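Local coordinates for protein putative silent information regulator 2,Putative silent information regulator 2 (Leishmania infantum, PDB 5OL0) that catalyses the NAD-dependent removal of acetyl groups from lysines of target proteins as a probable class I sirtuin, and probably helps to regulate gene expression, at residues L80-P85 with A153-H158; I87-A92 with T174-S179; P51-P56 with D74-T79. One frame throughout, in Å; residues are numbered along the deposited sequence.

Contact 1. Residues L80-P85 with A153-H158; sequences LLREKP and ACIECH. With ZN (zinc ion), chain E.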
# COMPACT_ATOMS: atom_id res chain seq x y z
N LEU A 80 -13.89 -17.96 -2.05
CA LEU A 80 -14.64 -17.86 -0.78
C LEU A 80 -15.77 -16.82 -0.80
O LEU A 80 -16.81 -17.04 -0.21
CB LEU A 80 -13.73 -17.57 0.37
CG LEU A 80 -14.35 -17.88 1.72
CD1 LEU A 80 -14.66 -19.38 1.84
CD2 LEU A 80 -13.41 -17.45 2.83
N LEU A 81 -15.56 -15.69 -1.47
CA LEU A 81 -16.66 -14.72 -1.65
C LEU A 81 -17.88 -15.28 -2.38
O LEU A 81 -19.01 -15.07 -1.96
CB LEU A 81 -16.17 -13.46 -2.39
CG LEU A 81 -17.19 -12.33 -2.45
CD1 LEU A 81 -17.42 -11.74 -1.06
CD2 LEU A 81 -16.72 -11.30 -3.46
N ARG A 82 -17.65 -16.00 -3.47
CA ARG A 82 -18.78 -16.63 -4.19
C ARG A 82 -19.45 -17.70 -3.33
O ARG A 82 -20.62 -17.92 -3.44
CB ARG A 82 -18.33 -17.29 -5.45
CG ARG A 82 -17.77 -16.34 -6.45
CD ARG A 82 -18.06 -16.85 -7.81
NE ARG A 82 -17.72 -15.89 -8.84
CZ ARG A 82 -16.53 -15.73 -9.38
NH1 ARG A 82 -15.48 -16.45 -8.99
NH2 ARG A 82 -16.38 -14.83 -10.35
N GLU A 83 -18.71 -18.36 -2.47
CA GLU A 83 -19.24 -19.50 -1.75
C GLU A 83 -19.95 -19.08 -0.49
O GLU A 83 -21.05 -19.57 -0.21
CB GLU A 83 -18.08 -20.44 -1.42
CG GLU A 83 -18.47 -21.87 -1.11
CD GLU A 83 -17.39 -22.86 -1.50
OE1 GLU A 83 -16.31 -22.42 -1.96
OE2 GLU A 83 -17.64 -24.08 -1.38
N LYS A 84 -19.31 -18.19 0.26
CA LYS A 84 -19.78 -17.79 1.58
C LYS A 84 -19.48 -16.27 1.79
O LYS A 84 -18.56 -15.91 2.56
CB LYS A 84 -19.06 -18.61 2.65
CG LYS A 84 -19.28 -20.11 2.62
CD LYS A 84 -18.95 -20.69 3.99
CE LYS A 84 -18.71 -22.19 3.98
NZ LYS A 84 -17.92 -22.56 5.21
N PRO A 85 -20.25 -15.41 1.11
CA PRO A 85 -20.03 -13.95 1.17
C PRO A 85 -20.16 -13.36 2.60
O PRO A 85 -19.44 -12.44 2.96
CB PRO A 85 -21.03 -13.38 0.16
CG PRO A 85 -22.05 -14.46 -0.08
CD PRO A 85 -21.42 -15.77 0.27
N ALA A 153 -18.91 -2.79 -6.99
CA ALA A 153 -19.32 -3.38 -8.28
C ALA A 153 -19.67 -4.85 -8.14
O ALA A 153 -19.19 -5.54 -7.22
CB ALA A 153 -18.19 -3.21 -9.34
N CYS A 154 -20.53 -5.33 -9.04
CA CYS A 154 -20.80 -6.78 -9.16
C CYS A 154 -19.57 -7.58 -9.57
O CYS A 154 -18.88 -7.23 -10.52
CB CYS A 154 -21.85 -7.02 -10.23
SG CYS A 154 -22.32 -8.76 -10.40
N ILE A 155 -19.28 -8.66 -8.88
CA ILE A 155 -18.14 -9.50 -9.26
C ILE A 155 -18.42 -10.34 -10.53
O ILE A 155 -17.48 -10.74 -11.18
CB ILE A 155 -17.70 -10.46 -8.12
CG1 ILE A 155 -18.70 -11.63 -7.97
CG2 ILE A 155 -17.41 -9.67 -6.82
CD1 ILE A 155 -18.39 -12.59 -6.86
N GLU A 156 -19.68 -10.65 -10.85
CA GLU A 156 -20.00 -11.45 -12.06
C GLU A 156 -19.98 -10.56 -13.32
O GLU A 156 -19.20 -10.82 -14.23
CB GLU A 156 -21.35 -12.22 -11.94
CG GLU A 156 -21.54 -13.24 -10.79
CD GLU A 156 -20.34 -14.15 -10.43
OE1 GLU A 156 -19.35 -14.33 -11.20
OE2 GLU A 156 -20.39 -14.74 -9.32
N CYS A 157 -20.81 -9.52 -13.38
CA CYS A 157 -20.89 -8.64 -14.58
C CYS A 157 -20.15 -7.31 -14.50
O CYS A 157 -20.19 -6.56 -15.46
CB CYS A 157 -22.36 -8.39 -14.93
SG CYS A 157 -23.29 -7.22 -13.86
N HIS A 158 -19.50 -7.00 -13.37
CA HIS A 158 -18.73 -5.75 -13.21
C HIS A 158 -19.55 -4.42 -13.28
O HIS A 158 -18.98 -3.32 -13.32
CB HIS A 158 -17.49 -5.77 -14.13
CG HIS A 158 -16.60 -6.96 -13.89
ND1 HIS A 158 -15.87 -7.13 -12.73
CD2 HIS A 158 -16.39 -8.07 -14.63
CE1 HIS A 158 -15.23 -8.28 -12.77
NE2 HIS A 158 -15.52 -8.87 -13.92
ZN ZN E . -23.94 -8.39 -12.03
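Where Leu81 and Arg82 of helix 78-83 meet Ile155 and Glu156, the backbones stay well apart, the closest CA atoms being those of Arg82 and Ile155 at 8.8 Å, so side chains alone bridge the gap. Arg82 and Glu156 reach for each other from opposite directions. The arginine presents its NE side: Arg82 NE lies 2.9 Å from Glu156 OE2, on the syn lone pair and in the guanidinium plane, and Arg82 NH2 lies 3.1 Å from Glu156 OE1, on the syn side but out of the carboxylate plane, with a further weak bond from Arg82 NE to Glu156 OE1. The planes differ by 21°, making this a nearly coplanar, side-on salt bridge. Glu156 belongs to the CxxC turn of the sirtuin zinc-binding module, between Cys154 and Cys157, whose SG atoms each bind the zinc ion at 2.3 Å, with Cys178 and Cys181 completing the site. Within this turn, Cys157 N donates to Cys154 SG at 3.4 Å (N-H...S angle 166°). Beside the salt bridge the contact is apolar. Ile155 CG2 packs on Leu81 CD2 at 3.8 Å, while CD1, ending the branch set between the backbone N and carbonyl carbon (chi1 74°), meets Arg82 CG at 3.8 Å.

Contact 2. Residues I87-A92 with T174-S179; sequences IFYSIA and TVSRCS. With ZN (zinc ion), chain E.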
# COMPACT_ATOMS: atom_id res chain seq x y z
N ILE A 87 -18.71 -14.22 5.02
CA ILE A 87 -17.39 -14.15 5.66
C ILE A 87 -16.68 -12.83 5.35
O ILE A 87 -16.21 -12.13 6.24
CB ILE A 87 -16.47 -15.34 5.27
CG1 ILE A 87 -17.04 -16.65 5.84
CG2 ILE A 87 -15.04 -15.11 5.79
CD1 ILE A 87 -16.51 -17.92 5.20
N PHE A 88 -16.58 -12.47 4.08
CA PHE A 88 -15.91 -11.20 3.80
C PHE A 88 -16.79 -10.04 4.34
O PHE A 88 -16.27 -9.11 4.88
CB PHE A 88 -15.57 -11.01 2.35
CG PHE A 88 -15.30 -9.58 2.00
CD1 PHE A 88 -14.06 -9.03 2.23
CD2 PHE A 88 -16.32 -8.79 1.46
CE1 PHE A 88 -13.82 -7.71 1.91
CE2 PHE A 88 -16.10 -7.46 1.15
CZ PHE A 88 -14.85 -6.92 1.39
N TYR A 89 -18.10 -10.12 4.19
CA TYR A 89 -18.94 -9.02 4.64
C TYR A 89 -18.82 -8.81 6.13
O TYR A 89 -18.92 -7.68 6.60
CB TYR A 89 -20.40 -9.23 4.26
CG TYR A 89 -20.69 -8.56 2.96
CD1 TYR A 89 -20.14 -9.03 1.77
CD2 TYR A 89 -21.47 -7.42 2.91
CE1 TYR A 89 -20.38 -8.40 0.56
CE2 TYR A 89 -21.72 -6.79 1.72
CZ TYR A 89 -21.19 -7.27 0.54
OH TYR A 89 -21.45 -6.59 -0.62
N SER A 90 -18.62 -9.90 6.87
CA SER A 90 -18.40 -9.83 8.29
C SER A 90 -17.08 -9.16 8.62
O SER A 90 -17.00 -8.36 9.55
CB SER A 90 -18.48 -11.22 8.90
OG SER A 90 -18.26 -11.16 10.27
N ILE A 91 -16.04 -9.44 7.85
CA ILE A 91 -14.78 -8.72 8.00
C ILE A 91 -14.90 -7.26 7.57
O ILE A 91 -14.36 -6.38 8.27
CB ILE A 91 -13.65 -9.46 7.27
CG1 ILE A 91 -13.21 -10.63 8.13
CG2 ILE A 91 -12.46 -8.58 6.93
CD1 ILE A 91 -13.96 -11.90 7.82
N ALA A 92 -15.66 -6.98 6.50
CA ALA A 92 -15.76 -5.62 6.01
C ALA A 92 -16.40 -4.70 7.06
O ALA A 92 -16.02 -3.55 7.21
CB ALA A 92 -16.54 -5.59 4.73
N THR A 174 -26.44 -7.13 5.62
CA THR A 174 -26.92 -7.58 4.30
C THR A 174 -25.80 -7.64 3.23
O THR A 174 -25.13 -6.64 2.97
CB THR A 174 -27.98 -6.66 3.83
OG1 THR A 174 -29.07 -6.77 4.74
CG2 THR A 174 -28.47 -7.01 2.41
N VAL A 175 -25.62 -8.81 2.61
CA VAL A 175 -24.78 -8.97 1.41
C VAL A 175 -25.42 -8.32 0.19
O VAL A 175 -26.43 -8.80 -0.27
CB VAL A 175 -24.51 -10.47 1.09
CG1 VAL A 175 -23.79 -10.65 -0.23
CG2 VAL A 175 -23.70 -11.14 2.16
N SER A 176 -24.78 -7.31 -0.39
CA SER A 176 -25.31 -6.62 -1.57
C SER A 176 -25.34 -7.46 -2.84
O SER A 176 -24.47 -8.32 -3.06
CB SER A 176 -24.48 -5.38 -1.86
OG SER A 176 -24.51 -4.47 -0.75
N ARG A 177 -26.34 -7.18 -3.67
CA ARG A 177 -26.59 -7.97 -4.88
C ARG A 177 -26.84 -7.08 -6.06
O ARG A 177 -27.53 -6.07 -5.94
CB ARG A 177 -27.83 -8.86 -4.67
CG ARG A 177 -27.63 -9.96 -3.64
CD ARG A 177 -26.96 -11.14 -4.35
NE ARG A 177 -26.68 -12.28 -3.50
CZ ARG A 177 -26.13 -13.43 -3.93
NH1 ARG A 177 -25.81 -13.61 -5.21
NH2 ARG A 177 -25.89 -14.42 -3.05
N CYS A 178 -26.27 -7.46 -7.20
CA CYS A 178 -26.39 -6.76 -8.46
C CYS A 178 -27.85 -6.69 -8.91
O CYS A 178 -28.56 -7.67 -8.81
CB CYS A 178 -25.64 -7.58 -9.50
SG CYS A 178 -25.38 -6.81 -11.10
N SER A 179 -28.28 -5.54 -9.43
CA SER A 179 -29.67 -5.38 -9.94
C SER A 179 -29.79 -5.73 -11.44
O SER A 179 -30.81 -5.44 -12.06
CB SER A 179 -30.13 -3.94 -9.73
OG SER A 179 -29.87 -3.53 -8.40
ZN ZN E . -23.94 -8.39 -12.03
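Tyr89 lays one face of its ring against the backbone of Val175, and the valine side chain and Ser176 meet the same residue. Val175 CA sits 4.0 Å from the ring centroid and 20° off the ring normal, displaced toward the rim, which meets the geometry of a CH-pi interaction. The valine side chain crosses the tyrosine obliquely: Val175 CG2 comes within 4.0 Å of Tyr89 CG, near the root of the ring, while Val175 CG1, anti to its own backbone N (chi1 173°), lies 4.2 Å from Tyr89 CE1. Both methyl groups thus pack against ring carbons, and Thr174 O approaches Tyr89 CE2 at 3.6 Å from an oblique direction. The backbones are close here, with 6.7 Å between the CA atoms of Tyr89 and Val175.

At the far end of the ring, Ser176 N points a weak hydrogen bond at Tyr89 OH, 3.4 Å long with an N-H...O angle of 143°. The hydroxyl has stronger company elsewhere: its main partner is Val185 O, with Asn166 OD1 also within bonding distance. Ser176 OG has Glu169 OE1 as its main partner and Asn166 OD1 as a second, so the buried phenol is tied into a polar network.

Two residues beyond Ser176, Cys178 SG binds the zinc ion at 2.3 Å, so the segment covering Tyr89 leads straight into the metal site of the zinc-binding module. Tyr89 packs helix 85-95 against the loop that follows helix 163-171, with Ala170 of that helix touching the tyrosine and strand 185-187 receiving its hydroxyl.

Contact 3. Residues P51-P56 with D74-T79; sequences PDFRSP and DAFSLT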
# COMPACT_ATOMS: atom_id res chain seq x y z
N PRO A 51 -7.06 -1.97 12.26
CA PRO A 51 -7.08 -3.33 12.87
C PRO A 51 -6.22 -4.35 12.10
O PRO A 51 -6.54 -4.66 10.94
CB PRO A 51 -8.58 -3.75 12.78
CG PRO A 51 -9.36 -2.49 12.68
CD PRO A 51 -8.45 -1.48 12.01
N ASP A 52 -5.12 -4.82 12.72
CA ASP A 52 -4.34 -5.97 12.20
C ASP A 52 -5.09 -7.32 12.30
O ASP A 52 -5.40 -7.77 13.42
CB ASP A 52 -3.01 -6.10 12.95
CG ASP A 52 -2.00 -6.94 12.19
OD1 ASP A 52 -2.36 -7.94 11.52
OD2 ASP A 52 -0.82 -6.58 12.27
N PHE A 53 -5.32 -7.95 11.14
CA PHE A 53 -5.91 -9.30 11.04
C PHE A 53 -5.33 -10.26 12.07
O PHE A 53 -6.03 -11.12 12.61
CB PHE A 53 -5.57 -10.03 9.69
CG PHE A 53 -5.90 -9.29 8.43
CD1 PHE A 53 -7.21 -8.89 8.15
CD2 PHE A 53 -4.90 -9.08 7.46
CE1 PHE A 53 -7.50 -8.22 6.96
CE2 PHE A 53 -5.19 -8.41 6.27
CZ PHE A 53 -6.48 -7.98 6.03
N ARG A 54 -4.01 -10.16 12.22
CA ARG A 54 -3.18 -11.18 12.86
C ARG A 54 -3.05 -11.01 14.35
O ARG A 54 -2.49 -11.90 15.02
CB ARG A 54 -1.78 -11.20 12.23
CG ARG A 54 -1.69 -11.71 10.78
CD ARG A 54 -0.28 -11.46 10.22
NE ARG A 54 0.13 -10.06 10.47
CZ ARG A 54 1.37 -9.57 10.33
NH1 ARG A 54 1.61 -8.28 10.61
NH2 ARG A 54 2.38 -10.35 9.93
N SER A 55 -3.56 -9.89 14.88
CA SER A 55 -3.44 -9.56 16.28
C SER A 55 -4.56 -10.16 17.14
O SER A 55 -5.71 -9.76 17.00
CB SER A 55 -3.47 -8.03 16.45
OG SER A 55 -3.67 -7.75 17.83
N PRO A 56 -4.22 -11.08 18.07
CA PRO A 56 -5.22 -11.76 18.91
C PRO A 56 -6.21 -10.94 19.75
O PRO A 56 -7.36 -11.31 19.83
CB PRO A 56 -4.37 -12.69 19.79
CG PRO A 56 -3.29 -13.11 18.83
CD PRO A 56 -2.93 -11.82 18.12
N ASP A 74 -7.54 -15.59 2.98
CA ASP A 74 -8.61 -16.26 2.25
C ASP A 74 -9.95 -15.51 2.36
O ASP A 74 -10.86 -15.74 1.59
CB ASP A 74 -8.81 -17.69 2.75
CG ASP A 74 -7.50 -18.39 2.99
OD1 ASP A 74 -6.80 -18.68 1.99
OD2 ASP A 74 -7.17 -18.58 4.19
N ALA A 75 -10.05 -14.61 3.34
CA ALA A 75 -11.18 -13.70 3.41
C ALA A 75 -11.25 -12.84 2.14
O ALA A 75 -12.34 -12.37 1.78
CB ALA A 75 -11.05 -12.81 4.63
N PHE A 76 -10.08 -12.62 1.51
CA PHE A 76 -9.94 -11.87 0.25
C PHE A 76 -9.81 -12.77 -0.95
O PHE A 76 -9.28 -12.40 -1.98
CB PHE A 76 -8.78 -10.87 0.32
CG PHE A 76 -8.97 -9.83 1.37
CD1 PHE A 76 -9.75 -8.71 1.13
CD2 PHE A 76 -8.43 -9.99 2.63
CE1 PHE A 76 -9.95 -7.74 2.13
CE2 PHE A 76 -8.63 -9.04 3.63
CZ PHE A 76 -9.39 -7.91 3.38
N SER A 77 -10.42 -13.93 -0.86
CA SER A 77 -10.41 -14.80 -1.99
C SER A 77 -11.76 -14.71 -2.65
O SER A 77 -12.80 -14.71 -2.02
CB SER A 77 -10.02 -16.23 -1.62
OG SER A 77 -11.14 -16.94 -1.30
N LEU A 78 -11.69 -14.59 -3.97
CA LEU A 78 -12.81 -14.49 -4.79
C LEU A 78 -13.67 -15.76 -4.72
O LEU A 78 -14.91 -15.70 -4.71
CB LEU A 78 -12.28 -14.21 -6.20
CG LEU A 78 -13.34 -13.68 -7.13
CD1 LEU A 78 -13.93 -12.39 -6.61
CD2 LEU A 78 -12.68 -13.48 -8.49
N THR A 79 -13.02 -16.91 -4.64
CA THR A 79 -13.77 -18.17 -4.52
C THR A 79 -14.53 -18.32 -3.17
O THR A 79 -15.71 -18.71 -3.15
CB THR A 79 -12.89 -19.41 -4.92
OG1 THR A 79 -13.65 -20.58 -4.64
CG2 THR A 79 -11.52 -19.47 -4.18
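This is a small aromatic contact between the segment that follows strand 36-40, which supplies Phe53, and the residues just ahead of helix 78-83, which supply Phe76. It buries only 75 Å² in all, and the main chains are far apart, with 10.3 Å between the CA atoms of Phe53 and Ala75, the nearest pair. All contacts within 4.5 Å across the two segments are between ring atoms of Phe53 and Phe76. Phe53 CZ comes to 3.4 Å from Phe76 CE2, while the centroids are 5.7 Å apart and the planes meet at 62°, an oblique pairing that fits neither a parallel stack nor a T-shape. Both phenylalanines place CG beside the backbone N and anti to the carbonyl carbon (chi1 -54° for Phe53), which sends each ring out from its own backbone toward the other.

In the sirtuin fold the peptide and NAD bind in the cleft between the Rossmann-type domain and the smaller zinc-binding domain, and the contact lies at that cleft: Phe76 packs on the modified side chain of the bound peptide. Its side chain is about 4 Å from that of Ile128, a residue probably involved in binding NAD; the side chain of His146, the likely proton acceptor, is about 8 Å away.

Each ring projects from a backbone with its own internal bonding. Phe53 is carried by a type I beta turn from Asp52 to Ser55, which overlaps an Asx turn in which Arg54 N donates to Asp52 OD1 at 2.9 Å, reaching it from above the carboxylate plane. A weak, long salt bridge also joins the guanidinium of Arg54 to Asp52. Around Phe76, Asp74 O, two residues before it, accepts from both Ser77 N and Ser77 OG, each at 3.1 Å. Ser77 is the N-cap of helix 78-83, its OG also bonding to Leu80 N.

How the contacts relate
From the N terminus, contact 3 closes first, joining 51-56 to 74-79 across a short loop that contains helix 59-67. It is complete before the other two open. Contacts 1 and 2 then cross: their segments run 80-85, 87-92, 153-158, 174-179, so the two long loops overlap in sequence without either enclosing the other. Helix 78-83 carries contact 1, and the residues just before and at its start belong to contact 3; helix 85-95, next in the chain, serves contact 2. Contacts 1 and 2 have centres about 9 Å apart and share the zinc ion, tying consecutive helices to different arms of the zinc site. Phe88 and Phe76 touch between contacts 2 and 3, joining helix 85-95 to the Phe53-Phe76 pair beside the bound peptide.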